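Local coordinates for vascular protein tyrosine phosphatase 1 (Rattus norvegicus, PDB 3I36) that probably removes phosphate from phosphotyrosine residues of protein substrates, through the cytoplasmic catalytic domain of a receptor-type tyrosine phosphatase, at residues A[85-90]-A[98-103]; A[118-123]-A[155-160]. One frame throughout, in Å; residues are numbered along the deposited sequence.

Interaction 1: A[85-90]-A[98-103]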
loop_
_atom_site.group_PDB
_atom_site.type_symbol
_atom_site.label_atom_id
_atom_site.label_comp_id
_atom_site.label_asym_id
_atom_site.label_seq_id
_atom_site.Cartn_x
_atom_site.Cartn_y
_atom_site.Cartn_z
ATOM N N SER A 85 15.161 1.332 -0.885
ATOM C CA SER A 85 14.042 0.966 -0.037
ATOM C C SER A 85 13.435 -0.360 -0.454
ATOM O O SER A 85 12.443 -0.799 0.122
ATOM C CB SER A 85 12.957 2.046 -0.141
ATOM O OG SER A 85 12.582 2.219 -1.504
ATOM N N ARG A 86 14.021 -0.997 -1.462
ATOM C CA ARG A 86 13.373 -2.160 -2.027
ATOM C C ARG A 86 13.418 -3.310 -1.032
ATOM O O ARG A 86 14.346 -3.429 -0.222
ATOM C CB ARG A 86 13.998 -2.555 -3.374
ATOM C CG ARG A 86 15.358 -3.192 -3.266
ATOM C CD ARG A 86 15.837 -3.612 -4.640
ATOM N NE ARG A 86 17.138 -4.248 -4.567
ATOM C CZ ARG A 86 17.315 -5.563 -4.625
ATOM N NH1 ARG A 86 16.268 -6.366 -4.762
ATOM N NH2 ARG A 86 18.533 -6.063 -4.544
ATOM N N VAL A 87 12.390 -4.140 -1.085
ATOM C CA VAL A 87 12.321 -5.306 -0.232
ATOM C C VAL A 87 13.215 -6.361 -0.864
ATOM O O VAL A 87 13.020 -6.730 -2.015
ATOM C CB VAL A 87 10.883 -5.818 -0.137
ATOM C CG1 VAL A 87 10.822 -7.075 0.699
ATOM C CG2 VAL A 87 9.955 -4.715 0.427
ATOM N N LYS A 88 14.196 -6.842 -0.112
ATOM C CA LYS A 88 15.124 -7.832 -0.639
ATOM C C LYS A 88 14.792 -9.182 -0.051
ATOM O O LYS A 88 14.749 -9.333 1.160
ATOM C CB LYS A 88 16.560 -7.456 -0.287
ATOM C CG LYS A 88 17.009 -6.156 -0.912
ATOM C CD LYS A 88 18.399 -5.775 -0.451
ATOM C CE LYS A 88 18.682 -4.311 -0.747
ATOM N NZ LYS A 88 20.053 -3.903 -0.322
ATOM N N LEU A 89 14.544 -10.162 -0.913
ATOM C CA LEU A 89 14.212 -11.494 -0.451
ATOM C C LEU A 89 15.469 -12.333 -0.319
ATOM O O LEU A 89 16.553 -11.900 -0.692
ATOM C CB LEU A 89 13.241 -12.153 -1.420
ATOM C CG LEU A 89 12.043 -11.257 -1.753
ATOM C CD1 LEU A 89 11.131 -11.963 -2.754
ATOM C CD2 LEU A 89 11.291 -10.852 -0.464
ATOM N N SER A 90 15.312 -13.528 0.235
ATOM C CA SER A 90 16.414 -14.457 0.365
ATOM C C SER A 90 16.906 -14.802 -1.027
ATOM O O SER A 90 16.187 -14.654 -2.017
ATOM C CB SER A 90 15.946 -15.732 1.065
ATOM O OG SER A 90 14.817 -16.260 0.394
ATOM N N ASP A 98 16.606 -12.158 -5.012
ATOM C CA ASP A 98 16.244 -11.272 -3.913
ATOM C C ASP A 98 15.169 -10.288 -4.344
ATOM O O ASP A 98 14.635 -9.521 -3.540
ATOM C CB ASP A 98 17.479 -10.540 -3.360
ATOM C CG ASP A 98 17.938 -9.366 -4.234
ATOM O OD1 ASP A 98 17.295 -9.019 -5.251
ATOM O OD2 ASP A 98 18.967 -8.764 -3.878
ATOM N N TYR A 99 14.819 -10.342 -5.617
ATOM C CA TYR A 99 14.089 -9.232 -6.195
ATOM C C TYR A 99 12.596 -9.407 -6.144
ATOM O O TYR A 99 12.055 -10.445 -6.533
ATOM C CB TYR A 99 14.485 -8.972 -7.645
ATOM C CG TYR A 99 13.740 -7.782 -8.157
ATOM C CD1 TYR A 99 14.195 -6.496 -7.887
ATOM C CD2 TYR A 99 12.544 -7.930 -8.850
ATOM C CE1 TYR A 99 13.496 -5.388 -8.311
ATOM C CE2 TYR A 99 11.835 -6.818 -9.298
ATOM C CZ TYR A 99 12.326 -5.547 -9.014
ATOM O OH TYR A 99 11.641 -4.443 -9.430
ATOM N N ILE A 100 11.932 -8.358 -5.684
ATOM C CA ILE A 100 10.499 -8.261 -5.837
ATOM C C ILE A 100 10.175 -6.792 -5.980
ATOM O O ILE A 100 10.851 -5.924 -5.408
ATOM C CB ILE A 100 9.752 -8.861 -4.638
ATOM C CG1 ILE A 100 8.229 -8.797 -4.877
ATOM C CG2 ILE A 100 10.176 -8.132 -3.358
ATOM C CD1 ILE A 100 7.430 -9.784 -4.024
ATOM N N ASN A 101 9.163 -6.503 -6.779
ATOM C CA ASN A 101 8.779 -5.132 -6.980
ATOM C C ASN A 101 7.988 -4.678 -5.770
ATOM O O ASN A 101 6.766 -4.815 -5.723
ATOM C CB ASN A 101 7.953 -4.967 -8.239
ATOM C CG ASN A 101 7.790 -3.515 -8.603
ATOM O OD1 ASN A 101 7.401 -2.702 -7.758
ATOM N ND2 ASN A 101 8.118 -3.167 -9.844
ATOM N N ALA A 102 8.718 -4.182 -4.780
ATOM C CA ALA A 102 8.152 -3.823 -3.488
ATOM C C ALA A 102 9.156 -2.952 -2.771
ATOM O O ALA A 102 10.371 -3.125 -2.919
ATOM C CB ALA A 102 7.866 -5.078 -2.653
ATOM N N ASN A 103 8.652 -2.015 -1.979
ATOM C CA ASN A 103 9.523 -1.192 -1.157
ATOM C C ASN A 103 8.929 -1.074 0.223
ATOM O O ASN A 103 7.709 -1.043 0.375
ATOM C CB ASN A 103 9.625 0.223 -1.721
ATOM C CG ASN A 103 10.283 0.249 -3.064
ATOM O OD1 ASN A 103 11.514 0.331 -3.176
ATOM N ND2 ASN A 103 9.473 0.179 -4.095
HETATM O O HOH W 1 13.444 -6.025 -4.432
#
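A short, weakly bonded antiparallel strand pairing leads into the edge of the phosphatase sheet, and Arg-86 and Asp-98 join its two arms by a salt bridge. The guanidinium is presented end-on, Arg-86 NH1 to Asp-98 OD1 at 2.9 Å and Arg-86 NH2 to Asp-98 OD2 at 2.8 Å. The grip is twisted: the two planes stand 56° apart, NH1 comes to OD1 from above the carboxylate plane, and NH2 meets OD2 on its syn side but tilted 33° out of that plane. Extended from CG to NE, the arginine carries its guanidinium across to Asp-98, and CG of Lys-88 lies over one of its faces. In this partly exposed place the two-pronged arginine suits a two-oxygen carboxylate.

Two backbone bonds join the arms, Val-87 N to Ala-102 O at 2.9 Å and a nearly straight Leu-89 N to Asp-98 O at 2.7 Å. A water bridges them too, accepting from Arg-86 NH1 and Ile-100 N and donating to Val-87 O. The chain turns a corner at Asn-101, the centre of an inverse gamma turn, before entering strand 102-105, an outermost strand of the domain's mixed sheet. Branched and small apolar residues suit the inner side: Val-87 CG2 packs on Ala-102 CB at 3.7 Å, while Leu-89 CD1 lies 3.9 Å from Ile-100 CB. Met-131 of helix 125-134 touches Val-87, Leu-89 and Ala-102.

Interaction 2: A[118-123]-A[155-160]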
loop_
_atom_site.group_PDB
_atom_site.type_symbol
_atom_site.label_atom_id
_atom_site.label_comp_id
_atom_site.label_asym_id
_atom_site.label_seq_id
_atom_site.Cartn_x
_atom_site.Cartn_y
_atom_site.Cartn_z
ATOM N N GLN A 118 3.495 -4.259 -5.973
ATOM C CA GLN A 118 2.558 -4.356 -7.068
ATOM C C GLN A 118 1.669 -5.573 -6.861
ATOM O O GLN A 118 2.005 -6.485 -6.099
ATOM C CB GLN A 118 3.327 -4.537 -8.363
ATOM C CG GLN A 118 4.044 -5.867 -8.408
ATOM C CD GLN A 118 4.949 -6.008 -9.614
ATOM O OE1 GLN A 118 5.311 -5.022 -10.259
ATOM N NE2 GLN A 118 5.343 -7.236 -9.906
ATOM N N GLY A 119 0.539 -5.601 -7.549
ATOM C CA GLY A 119 -0.263 -6.809 -7.568
ATOM C C GLY A 119 0.615 -7.831 -8.258
ATOM O O GLY A 119 1.150 -7.557 -9.335
ATOM N N PRO A 120 0.794 -9.001 -7.637
ATOM C CA PRO A 120 1.796 -9.898 -8.206
ATOM C C PRO A 120 1.365 -10.478 -9.540
ATOM O O PRO A 120 0.182 -10.533 -9.877
ATOM C CB PRO A 120 1.896 -11.014 -7.165
ATOM C CG PRO A 120 0.595 -10.944 -6.423
ATOM C CD PRO A 120 0.309 -9.491 -6.337
ATOM N N LEU A 121 2.364 -10.924 -10.281
ATOM C CA LEU A 121 2.174 -11.513 -11.608
ATOM C C LEU A 121 2.209 -13.019 -11.490
ATOM O O LEU A 121 2.637 -13.547 -10.470
ATOM C CB LEU A 121 3.327 -11.071 -12.496
ATOM C CG LEU A 121 3.379 -9.558 -12.739
ATOM C CD1 LEU A 121 4.808 -9.119 -13.019
ATOM C CD2 LEU A 121 2.453 -9.177 -13.897
ATOM N N PRO A 122 1.780 -13.726 -12.551
ATOM C CA PRO A 122 1.817 -15.188 -12.467
ATOM C C PRO A 122 3.215 -15.675 -12.138
ATOM O O PRO A 122 3.364 -16.640 -11.381
ATOM C CB PRO A 122 1.409 -15.630 -13.873
ATOM C CG PRO A 122 0.539 -14.524 -14.362
ATOM C CD PRO A 122 1.179 -13.262 -13.814
ATOM N N ASN A 123 4.228 -15.001 -12.671
ATOM C CA ASN A 123 5.608 -15.424 -12.435
ATOM C C ASN A 123 6.212 -14.867 -11.151
ATOM O O ASN A 123 7.363 -15.158 -10.832
ATOM C CB ASN A 123 6.510 -15.048 -13.617
ATOM C CG ASN A 123 6.555 -13.548 -13.850
ATOM O OD1 ASN A 123 5.522 -12.888 -13.841
ATOM N ND2 ASN A 123 7.743 -13.012 -14.069
ATOM N N GLU A 155 -2.905 -10.759 -10.060
ATOM C CA GLU A 155 -3.242 -12.174 -10.029
ATOM C C GLU A 155 -4.057 -12.472 -8.785
ATOM O O GLU A 155 -3.906 -11.811 -7.771
ATOM C CB GLU A 155 -1.987 -13.052 -10.054
ATOM C CG GLU A 155 -1.293 -13.010 -11.393
ATOM C CD GLU A 155 -2.239 -13.387 -12.513
ATOM O OE1 GLU A 155 -2.752 -14.521 -12.487
ATOM O OE2 GLU A 155 -2.476 -12.549 -13.409
ATOM N N GLU A 156 -4.933 -13.466 -8.870
ATOM C CA GLU A 156 -5.591 -13.940 -7.672
ATOM C C GLU A 156 -4.573 -14.824 -6.985
ATOM O O GLU A 156 -4.495 -16.034 -7.236
ATOM C CB GLU A 156 -6.854 -14.714 -8.004
ATOM C CG GLU A 156 -7.525 -15.279 -6.763
ATOM C CD GLU A 156 -8.979 -15.601 -7.001
ATOM O OE1 GLU A 156 -9.615 -16.171 -6.100
ATOM O OE2 GLU A 156 -9.486 -15.272 -8.091
ATOM N N TYR A 157 -3.766 -14.205 -6.138
ATOM C CA TYR A 157 -2.562 -14.848 -5.630
ATOM C C TYR A 157 -2.841 -15.627 -4.372
ATOM O O TYR A 157 -1.936 -16.216 -3.798
ATOM C CB TYR A 157 -1.502 -13.800 -5.323
ATOM C CG TYR A 157 -1.997 -12.723 -4.397
ATOM C CD1 TYR A 157 -2.038 -12.919 -3.022
ATOM C CD2 TYR A 157 -2.462 -11.515 -4.906
ATOM C CE1 TYR A 157 -2.513 -11.914 -2.173
ATOM C CE2 TYR A 157 -2.922 -10.515 -4.080
ATOM C CZ TYR A 157 -2.945 -10.720 -2.713
ATOM O OH TYR A 157 -3.411 -9.717 -1.906
ATOM N N TRP A 158 -4.091 -15.605 -3.935
ATOM C CA TRP A 158 -4.445 -16.248 -2.682
ATOM C C TRP A 158 -5.315 -17.465 -2.941
ATOM O O TRP A 158 -6.053 -17.508 -3.932
ATOM C CB TRP A 158 -5.174 -15.265 -1.773
ATOM C CG TRP A 158 -6.483 -14.806 -2.321
ATOM C CD1 TRP A 158 -7.709 -15.352 -2.081
ATOM C CD2 TRP A 158 -6.703 -13.698 -3.206
ATOM N NE1 TRP A 158 -8.678 -14.648 -2.753
ATOM C CE2 TRP A 158 -8.085 -13.632 -3.456
ATOM C CE3 TRP A 158 -5.858 -12.757 -3.812
ATOM C CZ2 TRP A 158 -8.648 -12.664 -4.289
ATOM C CZ3 TRP A 158 -6.417 -11.791 -4.628
ATOM C CH2 TRP A 158 -7.797 -11.751 -4.861
ATOM N N PRO A 159 -5.239 -18.456 -2.045
ATOM C CA PRO A 159 -6.009 -19.687 -2.243
ATOM C C PRO A 159 -7.404 -19.575 -1.659
ATOM O O PRO A 159 -7.724 -18.617 -0.951
ATOM C CB PRO A 159 -5.211 -20.723 -1.448
ATOM C CG PRO A 159 -4.566 -19.924 -0.346
ATOM C CD PRO A 159 -4.363 -18.521 -0.860
ATOM N N SER A 160 -8.228 -20.568 -1.970
ATOM C CA SER A 160 -9.477 -20.790 -1.262
ATOM C C SER A 160 -9.152 -21.632 -0.036
ATOM O O SER A 160 -7.994 -21.704 0.397
ATOM C CB SER A 160 -10.450 -21.557 -2.149
ATOM O OG SER A 160 -9.947 -22.854 -2.432
#
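Pro-120 and Tyr-157 form the close-packed end of this meeting of two loops. The proline ring crosses the tyrosine side chain at about a right angle, bringing Pro-120 CG to 3.5 Å from Tyr-157 CD2. Trp-158 CE3 lies over one face of the tyrosine ring. A rigid, apolar proline suits this buried place, where Leu-125 and Phe-128 of helix 125-134 also touch it. The tyrosine adds a polar end to its flat ring: its hydroxyl is hydrogen-bonded to His-243 and Gln-202.

The one hydrogen bond between the loops runs from Glu-155 N to Pro-120 O, 3.1 Å long, with the donor nearly in line with the C=O. Toward solvent, the exposed Pro-122 is met by Glu-155 alone, whose CG also lies against Pro-120 O and the backbone N of Pro-122. With CG anti to its carbonyl carbon (chi1 -70°), Glu-155 sets CG 3.5 Å from Pro-122 CD; the bend at chi2 (-55°) then brings Glu-155 CD over to Pro-122 CG, also 3.5 Å. Both the methylene and the flat carboxylate thus lie against the ring. A glycine in its place would probably leave the ring of Pro-122 uncovered on this side and strip the methylenes from beside Pro-120 O.

Backbone hydrogen bonding of Gly-119 with Ser-245, probably substrate-binding, ties loop 118-123 to the P-loop characteristic of protein tyrosine phosphatases, beside the likely nucleophile Cys-244.

How the interactions relate
Along the chain interaction 1 comes wholly before interaction 2, and their centres lie 16 Å apart within one tyrosine phosphatase domain. Strand 102-105 leaves the first and pairs with strand 114-117, which runs into loop 118-123 of the second, so neighbouring strands of the mixed sheet join the two. They also touch directly, Asn-101 CB lying 3.3 Å from Gln-118 OE1. Helix 125-134 is shared: its beginning covers loop 118-123, and a later part covers the strand pair. The first ties strand 86-88 to the chain entering edge strand 102-105, while the second links loops beside the probable catalytic Cys-244, which directly follows strand 240-243, the neighbour of 114-117.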